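Local coordinates for protein D-alanine--D-alanine ligase (Coxiella burnetii, PDB 3TQT) that probably joins two D-alanine molecules into D-alanyl-D-alanine at the expense of ATP, a step of peptidoglycan synthesis for the bacterial cell wall, at residues 6-11 with 40-45; 24-29 with 57-62; 226-231 with 273-278. All coordinates share one frame; numbering follows the deposited sequence.

Interactions 1 and 2 share the N-terminal domain and touch, their centres about 10 Å apart: C11 and V41 of the strand pair 6-11/40-45 pack against A25, V29 and F59 of the helix pair 24-29/57-62. Along the chain their segments alternate, strand 5-12, helix 18-31, strand 37-44, helix 56-61, and both helices pack on the sheet face that carries C11 and V41. Interaction 3 follows later in sequence, tying strand 228-236 to the lead-in of helix 277-293. Its centre lies about 36 Å from that of interaction 1 and about 33 Å from that of interaction 2. The first two thus build the Rossmann-like N-terminal domain; the third belongs to the ATP-grasp part, within the predicted ATP-binding region.

Interaction 1 of 3, residues 6-11 with 40-45; sequences HISVLC and SVIFID
L10 and I42 lie side by side and point the same way, with L10 CD1 3.6 Å from I42 CB. On the other face of the sheet C11 SG sits 3.9 Å from V41 CG1. The same C11 SG meets F43 at its ring edge, 5.5 Å from the ring centroid, a sulfur-aromatic contact. The chi1 of C11 (69°) places SG between its backbone N and carbonyl carbon, on the V41 and F43 face, where it can reach both side chains. This face, with V9 and V41, is covered by helix 18-31, which links the two strands in a beta-alpha-beta crossover of the Rossmann-like N-terminal domain. The strands run parallel, the axes of the two short segments 25° apart, in the register S8-S40 to C11-F43. Five backbone bonds hold them in a regular ladder: S40 N to I7 O, V9 N to S40 O, I42 N to V9 O, C11 N to I42 O and I44 N to C11 O. The shortest joins I42 N to V9 O at 2.7 Å. S8 OG comes within 4.0 Å of S40 CB but bonds to W87 NE1 of strand 87-89. Near H6 and S40 a water lies 2.6 Å from S40 OG and, in the imidazole plane, 3.3 Å from H6 ND1.

Interaction 2 of 3, residues 24-29 with 57-62; sequences SAKNIV and EMFLAH
K26 reaches F59 and the end of helix 56-61 because its chain leaves the backbone with CG anti to the carbonyl carbon, stays extended through chi2 and chi3, and bends only at chi4 (-102°). F59 answers from the other helix with its CG anti to the backbone N, which swings the ring toward 24-29. The aliphatic part of the lysine passes obliquely across the phenylalanine, K26 CG lying 3.5 Å from F59 CE2. K26 NZ, farther along, stands almost on the ring normal but 5.1 Å from the F59 centroid, at most a weak cation-pi attraction. Its firmer partners are two backbone carbonyls: K26 NZ donates to F59 O at 2.8 Å and to H62 O at 2.9 Å. The first bond arrives nearly straight on, with a C=O...N angle of 160°; the second comes from above the carbonyl plane of H62. K26 NZ thus ties together two carbonyls at the C-terminal end of helix 56-61, where its positive charge would probably suit the helix dipole, and H62 is the first residue to leave helical geometry. The short helix segments run 136° apart in direction, their axes 9.6 Å apart at closest, and both helices pack on the same face of the parallel strands 5-12 and 37-44 in the N-terminal domain. Nearer the backbone of 24-29 the contact is apolar. A25 CB lies 3.8 Å from F59 CZ, while the carbonyl carbon of A25 sits at the ring edge, in its plane. V29 divides its two methyls: CG2 goes to F59 CD2, and V29 CG1 meets L60 CD2 at 3.7 Å. That same L60 methyl presses against K26 O.

Interaction 3 of 3, residues 226-231 with 273-278; sequences RGREIE and VDLSES
R228 and I230 on strand 228-231 both direct their side chains toward L275 in the loop 273-276. The backbones stay apart, their nearest CA atoms, those of I230 and V273, being 8.4 Å from each other, so the segments meet through side chains. I230 and L275 reach toward each other tip to tip, I230 CG2 lying 4.1 Å from L275 CD1. R228 and L275 instead slide past one another in opposite directions, bringing L275 CD2 to 3.2 Å from R228 NH2. The bend of the arginine chain at chi3 (-88°) brings its guanidinium up to the loop, beside L275 and D274, where V273 CB approaches NH1. In the ATP-grasp fold, this places the start of strand 228-236 against the lead-in to helix 277-293, whose N-cap is S276; I230 and L275 both also touch I283 of that helix. Residues 226-231 belong to the predicted ATP-binding region, and the side chain of I230 is about 8 Å from that of D303, a predicted magnesium ligand. R228 NH2 and D274 OD1 form a long salt bridge of 3.6 Å. Their guanidinium and carboxylate planes stand 76° apart, which does not suit a two-pronged, coplanar pairing, and D274 is poorly ordered. The stronger ionic partner of R228 is E247 of the adjacent strand 241-249, which takes NH1.

Interaction 1 of 3, residues 6-11 with 40-45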
loop_
_atom_site.group_PDB
_atom_site.type_symbol
_atom_site.label_atom_id
_atom_site.label_comp_id
_atom_site.label_asym_id
_atom_site.label_seq_id
_atom_site.Cartn_x
_atom_site.Cartn_y
_atom_site.Cartn_z
ATOM N N HIS A 6 -4.438 -16.047 20.662
ATOM C CA HIS A 6 -5.118 -16.579 19.481
ATOM C C HIS A 6 -4.429 -16.085 18.224
ATOM O O HIS A 6 -4.337 -14.885 17.997
ATOM C CB HIS A 6 -6.576 -16.126 19.441
ATOM C CG HIS A 6 -7.448 -16.811 20.442
ATOM N ND1 HIS A 6 -8.097 -17.996 20.172
ATOM C CD2 HIS A 6 -7.785 -16.475 21.709
ATOM C CE1 HIS A 6 -8.797 -18.364 21.231
ATOM N NE2 HIS A 6 -8.621 -17.459 22.178
ATOM N N ILE A 7 -3.955 -17.020 17.410
ATOM C CA ILE A 7 -3.277 -16.684 16.186
ATOM C C ILE A 7 -4.144 -17.179 15.034
ATOM O O ILE A 7 -4.563 -18.339 15.031
ATOM C CB ILE A 7 -1.907 -17.390 16.124
ATOM C CG1 ILE A 7 -1.110 -17.090 17.395
ATOM C CG2 ILE A 7 -1.145 -16.994 14.870
ATOM C CD1 ILE A 7 -0.757 -15.620 17.565
ATOM N N SER A 8 -4.412 -16.297 14.075
ATOM C CA SER A 8 -5.103 -16.678 12.844
ATOM C C SER A 8 -4.122 -16.705 11.675
ATOM O O SER A 8 -3.452 -15.715 11.385
ATOM C CB SER A 8 -6.222 -15.689 12.534
ATOM O OG SER A 8 -7.338 -15.930 13.369
ATOM N N VAL A 9 -4.026 -17.842 11.007
ATOM C CA VAL A 9 -3.155 -17.933 9.844
ATOM C C VAL A 9 -4.015 -17.845 8.591
ATOM O O VAL A 9 -4.947 -18.629 8.426
ATOM C CB VAL A 9 -2.335 -19.226 9.868
ATOM C CG1 VAL A 9 -1.367 -19.287 8.664
ATOM C CG2 VAL A 9 -1.576 -19.326 11.187
ATOM N N LEU A 10 -3.729 -16.867 7.732
ATOM C CA LEU A 10 -4.506 -16.679 6.505
ATOM C C LEU A 10 -3.792 -17.329 5.346
ATOM O O LEU A 10 -2.602 -17.093 5.133
ATOM C CB LEU A 10 -4.694 -15.196 6.187
ATOM C CG LEU A 10 -5.771 -14.404 6.931
ATOM C CD1 LEU A 10 -5.907 -14.840 8.380
ATOM C CD2 LEU A 10 -5.487 -12.901 6.824
ATOM N N CYS A 11 -4.518 -18.136 4.578
ATOM C CA CYS A 11 -3.910 -18.814 3.441
ATOM C C CYS A 11 -4.883 -18.991 2.290
ATOM O O CYS A 11 -6.084 -18.773 2.441
ATOM C CB CYS A 11 -3.353 -20.174 3.847
ATOM S SG CYS A 11 -4.618 -21.400 4.259
ATOM N N SER A 40 -5.978 -20.728 14.700
ATOM C CA SER A 40 -7.100 -20.809 13.770
ATOM C C SER A 40 -6.564 -20.574 12.371
ATOM O O SER A 40 -5.634 -19.792 12.169
ATOM C CB SER A 40 -8.166 -19.755 14.094
ATOM O OG SER A 40 -8.714 -19.945 15.378
ATOM N N VAL A 41 -7.142 -21.250 11.394
ATOM C CA VAL A 41 -6.716 -21.053 10.015
ATOM C C VAL A 41 -7.851 -20.418 9.249
ATOM O O VAL A 41 -8.989 -20.881 9.316
ATOM C CB VAL A 41 -6.324 -22.377 9.345
ATOM C CG1 VAL A 41 -5.833 -22.122 7.914
ATOM C CG2 VAL A 41 -5.256 -23.063 10.172
ATOM N N ILE A 42 -7.551 -19.333 8.552
ATOM C CA ILE A 42 -8.551 -18.709 7.714
ATOM C C ILE A 42 -8.208 -19.088 6.290
ATOM O O ILE A 42 -7.125 -18.774 5.811
ATOM C CB ILE A 42 -8.538 -17.174 7.841
ATOM C CG1 ILE A 42 -8.785 -16.745 9.290
ATOM C CG2 ILE A 42 -9.567 -16.560 6.903
ATOM C CD1 ILE A 42 -10.147 -17.075 9.784
ATOM N N PHE A 43 -9.121 -19.779 5.628
ATOM C CA PHE A 43 -8.920 -20.167 4.243
ATOM C C PHE A 43 -9.717 -19.261 3.322
ATOM O O PHE A 43 -10.916 -19.093 3.502
ATOM C CB PHE A 43 -9.352 -21.624 4.038
ATOM C CG PHE A 43 -9.214 -22.105 2.622
ATOM C CD1 PHE A 43 -7.983 -22.084 1.989
ATOM C CD2 PHE A 43 -10.318 -22.585 1.925
ATOM C CE1 PHE A 43 -7.846 -22.539 0.693
ATOM C CE2 PHE A 43 -10.191 -23.037 0.625
ATOM C CZ PHE A 43 -8.951 -23.016 0.006
ATOM N N ILE A 44 -9.041 -18.676 2.338
ATOM C CA ILE A 44 -9.704 -17.883 1.320
ATOM C C ILE A 44 -9.681 -18.711 0.059
ATOM O O ILE A 44 -8.607 -19.038 -0.440
ATOM C CB ILE A 44 -8.948 -16.571 1.062
ATOM C CG1 ILE A 44 -8.779 -15.797 2.378
ATOM C CG2 ILE A 44 -9.652 -15.746 -0.017
ATOM C CD1 ILE A 44 -8.030 -14.490 2.235
ATOM N N ASP A 45 -10.850 -19.069 -0.456
ATOM C CA ASP A 45 -10.875 -19.921 -1.636
ATOM C C ASP A 45 -10.641 -19.125 -2.915
ATOM O O ASP A 45 -10.328 -17.930 -2.879
ATOM C CB ASP A 45 -12.172 -20.739 -1.714
ATOM C CG ASP A 45 -13.397 -19.889 -2.004
ATOM O OD1 ASP A 45 -13.246 -18.715 -2.409
ATOM O OD2 ASP A 45 -14.521 -20.415 -1.840
HETATM O O HOH W 1 -7.155 -18.776 17.137
#

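Interaction 2 of 3, residues 24-29 with 57-62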
loop_
_atom_site.group_PDB
_atom_site.type_symbol
_atom_site.label_atom_id
_atom_site.label_comp_id
_atom_site.label_asym_id
_atom_site.label_seq_id
_atom_site.Cartn_x
_atom_site.Cartn_y
_atom_site.Cartn_z
ATOM N N SER A 24 2.731 -23.278 2.890
ATOM C CA SER A 24 3.354 -22.376 3.862
ATOM C C SER A 24 2.559 -22.375 5.163
ATOM O O SER A 24 3.116 -22.529 6.249
ATOM C CB SER A 24 3.460 -20.949 3.294
ATOM O OG SER A 24 4.319 -20.934 2.175
ATOM N N ALA A 25 1.249 -22.194 5.051
ATOM C CA ALA A 25 0.390 -22.145 6.223
ATOM C C ALA A 25 0.448 -23.444 7.014
ATOM O O ALA A 25 0.415 -23.424 8.240
ATOM C CB ALA A 25 -1.036 -21.834 5.836
ATOM N N LYS A 26 0.531 -24.576 6.320
ATOM C CA LYS A 26 0.587 -25.848 7.021
ATOM C C LYS A 26 1.857 -25.948 7.852
ATOM O O LYS A 26 1.828 -26.400 8.986
ATOM C CB LYS A 26 0.479 -27.018 6.052
ATOM C CG LYS A 26 -0.908 -27.200 5.477
ATOM C CD LYS A 26 -0.924 -28.390 4.530
ATOM C CE LYS A 26 -2.311 -28.644 3.977
ATOM N NZ LYS A 26 -2.971 -29.782 4.663
ATOM N N ASN A 27 2.975 -25.514 7.294
ATOM C CA ASN A 27 4.220 -25.568 8.040
ATOM C C ASN A 27 4.149 -24.673 9.260
ATOM O O ASN A 27 4.557 -25.051 10.351
ATOM C CB ASN A 27 5.397 -25.135 7.167
ATOM C CG ASN A 27 6.721 -25.261 7.883
ATOM O OD1 ASN A 27 6.974 -26.251 8.570
ATOM N ND2 ASN A 27 7.566 -24.250 7.749
ATOM N N ILE A 28 3.631 -23.471 9.059
ATOM C CA ILE A 28 3.498 -22.529 10.152
ATOM C C ILE A 28 2.583 -23.117 11.228
ATOM O O ILE A 28 2.909 -23.097 12.414
ATOM C CB ILE A 28 2.947 -21.196 9.640
ATOM C CG1 ILE A 28 4.041 -20.469 8.843
ATOM C CG2 ILE A 28 2.444 -20.327 10.808
ATOM C CD1 ILE A 28 3.545 -19.286 8.057
ATOM N N VAL A 29 1.444 -23.654 10.806
ATOM C CA VAL A 29 0.489 -24.223 11.763
ATOM C C VAL A 29 1.108 -25.403 12.502
ATOM O O VAL A 29 0.921 -25.574 13.701
ATOM C CB VAL A 29 -0.818 -24.631 11.078
ATOM C CG1 VAL A 29 -1.626 -25.576 11.960
ATOM C CG2 VAL A 29 -1.628 -23.371 10.745
ATOM N N GLU A 57 -5.243 -29.231 13.724
ATOM C CA GLU A 57 -4.902 -30.597 13.361
ATOM C C GLU A 57 -5.620 -31.026 12.076
ATOM O O GLU A 57 -5.067 -31.764 11.272
ATOM C CB GLU A 57 -5.216 -31.569 14.504
ATOM C CG GLU A 57 -6.705 -31.687 14.840
ATOM C CD GLU A 57 -7.188 -30.662 15.865
ATOM O OE1 GLU A 57 -6.489 -29.649 16.096
ATOM O OE2 GLU A 57 -8.276 -30.879 16.451
ATOM N N MET A 58 -6.851 -30.562 11.891
ATOM C CA MET A 58 -7.621 -30.919 10.707
ATOM C C MET A 58 -7.021 -30.245 9.482
ATOM O O MET A 58 -6.998 -30.825 8.389
ATOM C CB MET A 58 -9.075 -30.486 10.855
ATOM C CG MET A 58 -9.841 -31.273 11.894
ATOM S SD MET A 58 -11.575 -30.814 11.896
ATOM C CE MET A 58 -12.102 -31.724 10.449
ATOM N N PHE A 59 -6.535 -29.021 9.674
ATOM C CA PHE A 59 -5.889 -28.281 8.591
ATOM C C PHE A 59 -4.614 -28.984 8.160
ATOM O O PHE A 59 -4.295 -29.025 6.983
ATOM C CB PHE A 59 -5.577 -26.831 9.000
ATOM C CG PHE A 59 -4.878 -26.048 7.922
ATOM C CD1 PHE A 59 -5.522 -25.770 6.725
ATOM C CD2 PHE A 59 -3.580 -25.602 8.099
ATOM C CE1 PHE A 59 -4.873 -25.064 5.717
ATOM C CE2 PHE A 59 -2.934 -24.886 7.101
ATOM C CZ PHE A 59 -3.582 -24.628 5.906
ATOM N N LEU A 60 -3.879 -29.543 9.115
ATOM C CA LEU A 60 -2.664 -30.277 8.770
ATOM C C LEU A 60 -2.984 -31.594 8.071
ATOM O O LEU A 60 -2.231 -32.052 7.219
ATOM C CB LEU A 60 -1.823 -30.548 10.018
ATOM C CG LEU A 60 -1.364 -29.286 10.747
ATOM C CD1 LEU A 60 -0.579 -29.651 11.991
ATOM C CD2 LEU A 60 -0.535 -28.407 9.818
ATOM N N ALA A 61 -4.113 -32.191 8.431
ATOM C CA ALA A 61 -4.461 -33.528 7.955
ATOM C C ALA A 61 -5.167 -33.549 6.602
ATOM O O ALA A 61 -5.187 -34.574 5.922
ATOM C CB ALA A 61 -5.313 -34.247 9.002
ATOM N N HIS A 62 -5.758 -32.427 6.213
ATOM C CA HIS A 62 -6.607 -32.394 5.025
ATOM C C HIS A 62 -6.376 -31.139 4.203
ATOM O O HIS A 62 -5.864 -30.159 4.712
ATOM C CB HIS A 62 -8.072 -32.438 5.446
ATOM C CG HIS A 62 -8.446 -33.697 6.156
ATOM N ND1 HIS A 62 -8.557 -33.779 7.531
ATOM C CD2 HIS A 62 -8.712 -34.932 5.685
ATOM C CE1 HIS A 62 -8.891 -35.010 7.868
ATOM N NE2 HIS A 62 -8.991 -35.730 6.764
#

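Interaction 3 of 3, residues 226-231 with 273-278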
loop_
_atom_site.group_PDB
_atom_site.type_symbol
_atom_site.label_atom_id
_atom_site.label_comp_id
_atom_site.label_asym_id
_atom_site.label_seq_id
_atom_site.Cartn_x
_atom_site.Cartn_y
_atom_site.Cartn_z
ATOM N N ARG A 226 24.868 -12.015 -15.382
ATOM C CA ARG A 226 25.595 -13.219 -15.005
ATOM C C ARG A 226 25.895 -13.143 -13.513
ATOM O O ARG A 226 26.306 -12.100 -12.995
ATOM C CB ARG A 226 26.889 -13.382 -15.809
ATOM C CG ARG A 226 27.571 -14.737 -15.587
ATOM C CD ARG A 226 28.912 -14.850 -16.314
ATOM N NE ARG A 226 28.806 -14.425 -17.707
ATOM C CZ ARG A 226 29.798 -13.860 -18.388
ATOM N NH1 ARG A 226 30.971 -13.656 -17.800
ATOM N NH2 ARG A 226 29.613 -13.490 -19.651
ATOM N N GLY A 227 25.666 -14.238 -12.805
ATOM C CA GLY A 227 25.963 -14.242 -11.390
ATOM C C GLY A 227 25.086 -15.196 -10.626
ATOM O O GLY A 227 24.190 -15.824 -11.181
ATOM N N ARG A 228 25.351 -15.296 -9.332
ATOM C CA ARG A 228 24.612 -16.213 -8.495
ATOM C C ARG A 228 23.413 -15.510 -7.877
ATOM O O ARG A 228 23.465 -14.318 -7.572
ATOM C CB ARG A 228 25.524 -16.781 -7.409
ATOM C CG ARG A 228 26.719 -17.525 -7.967
ATOM C CD ARG A 228 27.187 -18.575 -6.995
ATOM N NE ARG A 228 28.150 -18.060 -6.037
ATOM C CZ ARG A 228 28.505 -18.704 -4.929
ATOM N NH1 ARG A 228 27.949 -19.875 -4.629
ATOM N NH2 ARG A 228 29.402 -18.169 -4.114
ATOM N N GLU A 229 22.325 -16.256 -7.712
ATOM C CA GLU A 229 21.138 -15.726 -7.054
ATOM C C GLU A 229 21.227 -16.059 -5.580
ATOM O O GLU A 229 21.041 -17.208 -5.180
ATOM C CB GLU A 229 19.872 -16.311 -7.668
ATOM C CG GLU A 229 19.799 -16.099 -9.170
ATOM C CD GLU A 229 18.381 -15.980 -9.657
ATOM O OE1 GLU A 229 17.545 -15.418 -8.917
ATOM O OE2 GLU A 229 18.102 -16.451 -10.775
ATOM N N ILE A 230 21.536 -15.037 -4.789
ATOM C CA ILE A 230 21.778 -15.188 -3.363
ATOM C C ILE A 230 20.596 -14.580 -2.623
ATOM O O ILE A 230 20.037 -13.563 -3.054
ATOM C CB ILE A 230 23.075 -14.478 -2.961
ATOM C CG1 ILE A 230 24.257 -15.034 -3.778
ATOM C CG2 ILE A 230 23.319 -14.596 -1.452
ATOM C CD1 ILE A 230 24.458 -16.523 -3.632
ATOM N N GLU A 231 20.181 -15.220 -1.538
ATOM C CA GLU A 231 19.049 -14.720 -0.782
ATOM C C GLU A 231 19.454 -14.521 0.663
ATOM O O GLU A 231 20.402 -15.137 1.143
ATOM C CB GLU A 231 17.880 -15.690 -0.874
ATOM C CG GLU A 231 17.484 -16.015 -2.297
ATOM C CD GLU A 231 16.271 -16.909 -2.350
ATOM O OE1 GLU A 231 15.958 -17.528 -1.313
ATOM O OE2 GLU A 231 15.626 -16.971 -3.414
ATOM N N VAL A 273 26.479 -21.516 0.941
ATOM C CA VAL A 273 27.065 -20.929 -0.248
ATOM C C VAL A 273 28.472 -20.552 0.168
ATOM O O VAL A 273 28.687 -20.196 1.325
ATOM C CB VAL A 273 26.287 -19.676 -0.674
ATOM C CG1 VAL A 273 24.795 -19.918 -0.537
ATOM C CG2 VAL A 273 26.671 -18.504 0.192
ATOM N N ASP A 274 29.440 -20.647 -0.734
ATOM C CA ASP A 274 30.813 -20.329 -0.335
ATOM C C ASP A 274 31.264 -18.934 -0.776
ATOM O O ASP A 274 32.131 -18.771 -1.637
ATOM C CB ASP A 274 31.808 -21.441 -0.715
ATOM C CG ASP A 274 32.271 -21.362 -2.157
ATOM O OD1 ASP A 274 31.497 -20.887 -3.016
ATOM O OD2 ASP A 274 33.419 -21.785 -2.425
ATOM N N LEU A 275 30.661 -17.932 -0.144
ATOM C CA LEU A 275 30.966 -16.536 -0.397
ATOM C C LEU A 275 32.027 -16.051 0.577
ATOM O O LEU A 275 32.084 -16.500 1.723
ATOM C CB LEU A 275 29.712 -15.683 -0.208
ATOM C CG LEU A 275 28.478 -15.975 -1.057
ATOM C CD1 LEU A 275 27.275 -15.260 -0.474
ATOM C CD2 LEU A 275 28.710 -15.555 -2.496
ATOM N N SER A 276 32.849 -15.113 0.123
ATOM C CA SER A 276 33.876 -14.531 0.970
ATOM C C SER A 276 33.258 -13.893 2.207
ATOM O O SER A 276 32.050 -13.650 2.259
ATOM C CB SER A 276 34.660 -13.475 0.194
ATOM O OG SER A 276 33.835 -12.360 -0.096
ATOM N N GLU A 277 34.095 -13.618 3.202
ATOM C CA GLU A 277 33.649 -12.922 4.399
ATOM C C GLU A 277 33.085 -11.565 4.001
ATOM O O GLU A 277 32.035 -11.149 4.492
ATOM C CB GLU A 277 34.815 -12.749 5.374
ATOM C CG GLU A 277 34.518 -13.205 6.796
ATOM C CD GLU A 277 35.723 -13.857 7.464
ATOM O OE1 GLU A 277 36.750 -14.065 6.782
ATOM O OE2 GLU A 277 35.640 -14.168 8.671
ATOM N N SER A 278 33.785 -10.889 3.093
ATOM C CA SER A 278 33.362 -9.580 2.605
ATOM C C SER A 278 31.989 -9.599 1.934
ATOM O O SER A 278 31.128 -8.770 2.236
ATOM C CB SER A 278 34.389 -9.013 1.625
ATOM O OG SER A 278 33.860 -7.875 0.963
#